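Local coordinates for protein COG0778: Nitroreductase (PDB 2B67) that binds flavin mononucleotide and probably catalyses the NAD(P)H-dependent reduction of nitro compounds or quinones, at residues A80-T85 with E166-E171. Sequence-based numbering, arbitrary orientation.
Sequences ALFTDT and EVLEIE
Ala80 and Phe82 of strand 77-84 face Leu168 and Ile170, with 8.8 Å between the CA atoms of Ala80 and Leu168 and 9.2 Å between those of Phe82 and Ile170. The contact is wholly apolar. Leu168 reaches in with one branch: its CD1 lies 3.6 Å from CB of Ala80, and the same methyl sits at the edge of the Phe82 ring, near its plane, 4.2 Å from CE1. CG2 of Ile170, anti to the backbone N, lies over one face of that ring, offset toward the rim. It makes a CH-pi contact there, 4.3 Å from the ring centroid and 18° off the normal, while CG1 of Ile170 packs 4.0 Å from CZ of Phe82. Ile170 thus meets the phenyl over a face and Leu168 at its edge, with Val164 and Asn165 of helix 161-168 and Phe174 also touching it. The chain turn between Leu168 and Ile170 is made by Glu169, whose positive phi (57°) closes a Schellman motif at the helix C-terminus and brings both hydrophobic side chains to the strand. Arg204 of the second subunit hydrogen-bonds to the carbonyl oxygens of Leu168 and Glu169. The end of helix 161-168 and the loop after it pack on one side of the central antiparallel sheet, opposite helix 124-148, in the alpha-beta sandwich of the nitroreductase family.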
loop_
_atom_site.group_PDB
_atom_site.type_symbol
_atom_site.label_atom_id
_atom_site.label_comp_id
_atom_site.label_asym_id
_atom_site.label_seq_id
_atom_site.Cartn_x
_atom_site.Cartn_y
_atom_site.Cartn_z
ATOM N N ALA A 80 7.398 12.861 5.098
ATOM C CA ALA A 80 6.154 13.178 4.432
ATOM C C ALA A 80 6.126 12.516 3.061
ATOM O O ALA A 80 6.941 12.838 2.213
ATOM C CB ALA A 80 5.984 14.701 4.307
ATOM N N LEU A 81 5.195 11.584 2.849
ATOM C CA LEU A 81 5.064 10.893 1.568
ATOM C C LEU A 81 4.083 11.670 0.710
ATOM O O LEU A 81 2.914 11.838 1.090
ATOM C CB LEU A 81 4.559 9.450 1.751
ATOM C CG LEU A 81 4.203 8.624 0.507
ATOM C CD1 LEU A 81 5.411 8.488 -0.445
ATOM C CD2 LEU A 81 3.769 7.236 0.932
ATOM N N PHE A 82 4.568 12.142 -0.440
ATOM C CA PHE A 82 3.739 12.879 -1.424
ATOM C C PHE A 82 3.547 12.000 -2.669
ATOM O O PHE A 82 4.371 11.114 -2.970
ATOM C CB PHE A 82 4.437 14.183 -1.894
ATOM C CG PHE A 82 4.464 15.288 -0.856
ATOM C CD1 PHE A 82 5.330 15.216 0.233
ATOM C CD2 PHE A 82 3.607 16.382 -0.963
ATOM C CE1 PHE A 82 5.348 16.223 1.179
ATOM C CE2 PHE A 82 3.629 17.401 -0.030
ATOM C CZ PHE A 82 4.505 17.320 1.051
ATOM N N THR A 83 2.482 12.262 -3.413
ATOM C CA THR A 83 2.317 11.624 -4.701
ATOM C C THR A 83 2.165 12.716 -5.759
ATOM O O THR A 83 1.708 13.826 -5.459
ATOM C CB THR A 83 1.095 10.714 -4.726
ATOM O OG1 THR A 83 -0.022 11.454 -4.226
ATOM C CG2 THR A 83 1.309 9.491 -3.824
ATOM N N ASP A 84 2.530 12.357 -6.986
ATOM C CA ASP A 84 2.533 13.238 -8.145
ATOM C C ASP A 84 1.169 13.331 -8.771
ATOM O O ASP A 84 0.726 12.394 -9.437
ATOM C CB ASP A 84 3.519 12.687 -9.197
ATOM C CG ASP A 84 4.031 13.761 -10.164
ATOM O OD1 ASP A 84 3.321 14.777 -10.383
ATOM O OD2 ASP A 84 5.138 13.558 -10.729
ATOM N N THR A 85 0.510 14.474 -8.610
ATOM C CA THR A 85 -0.802 14.632 -9.180
ATOM C C THR A 85 -0.774 14.866 -10.692
ATOM O O THR A 85 -1.820 14.791 -11.323
ATOM C CB THR A 85 -1.599 15.774 -8.528
ATOM O OG1 THR A 85 -0.953 17.020 -8.843
ATOM C CG2 THR A 85 -1.671 15.564 -6.969
ATOM N N GLU A 166 2.966 24.121 1.818
ATOM C CA GLU A 166 3.445 25.431 2.248
ATOM C C GLU A 166 4.513 25.297 3.340
ATOM O O GLU A 166 5.631 25.765 3.177
ATOM C CB GLU A 166 2.233 26.236 2.729
ATOM C CG GLU A 166 2.504 27.585 3.335
ATOM C CD GLU A 166 1.225 28.399 3.482
ATOM O OE1 GLU A 166 1.236 29.578 3.024
ATOM O OE2 GLU A 166 0.198 27.866 4.020
ATOM N N VAL A 167 4.180 24.603 4.429
ATOM C CA VAL A 167 5.112 24.341 5.523
ATOM C C VAL A 167 6.418 23.647 5.085
ATOM O O VAL A 167 7.499 24.022 5.520
ATOM C CB VAL A 167 4.400 23.551 6.648
ATOM C CG1 VAL A 167 5.353 23.097 7.725
ATOM C CG2 VAL A 167 3.276 24.403 7.261
ATOM N N LEU A 168 6.324 22.644 4.220
ATOM C CA LEU A 168 7.505 21.901 3.801
ATOM C C LEU A 168 8.167 22.423 2.523
ATOM O O LEU A 168 9.171 21.852 2.082
ATOM C CB LEU A 168 7.172 20.400 3.653
ATOM C CG LEU A 168 6.690 19.684 4.910
ATOM C CD1 LEU A 168 6.596 18.175 4.734
ATOM C CD2 LEU A 168 7.611 20.007 6.056
ATOM N N GLU A 169 7.597 23.477 1.932
ATOM C CA GLU A 169 8.125 24.097 0.713
ATOM C C GLU A 169 8.241 23.097 -0.436
ATOM O O GLU A 169 9.314 22.914 -1.024
ATOM C CB GLU A 169 9.470 24.819 0.966
ATOM C CG GLU A 169 9.384 25.809 2.116
ATOM C CD GLU A 169 10.716 26.509 2.438
ATOM O OE1 GLU A 169 11.802 26.067 1.948
ATOM O OE2 GLU A 169 10.655 27.506 3.208
ATOM N N ILE A 170 7.120 22.459 -0.750
ATOM C CA ILE A 170 7.064 21.478 -1.826
ATOM C C ILE A 170 6.011 21.951 -2.837
ATOM O O ILE A 170 4.924 22.370 -2.442
ATOM C CB ILE A 170 6.635 20.086 -1.278
ATOM C CG1 ILE A 170 7.602 19.575 -0.195
ATOM C CG2 ILE A 170 6.378 19.139 -2.451
ATOM C CD1 ILE A 170 9.044 19.158 -0.693
ATOM N N GLU A 171 6.330 21.862 -4.125
ATOM C CA GLU A 171 5.399 22.210 -5.209
ATOM C C GLU A 171 4.008 21.578 -5.099
ATOM O O GLU A 171 3.881 20.375 -4.787
ATOM C CB GLU A 171 6.010 21.873 -6.584
ATOM C CG GLU A 171 7.214 22.739 -6.961
ATOM C CD GLU A 171 6.898 24.244 -7.082
ATOM O OE1 GLU A 171 5.746 24.615 -7.428
ATOM O OE2 GLU A 171 7.822 25.057 -6.838
#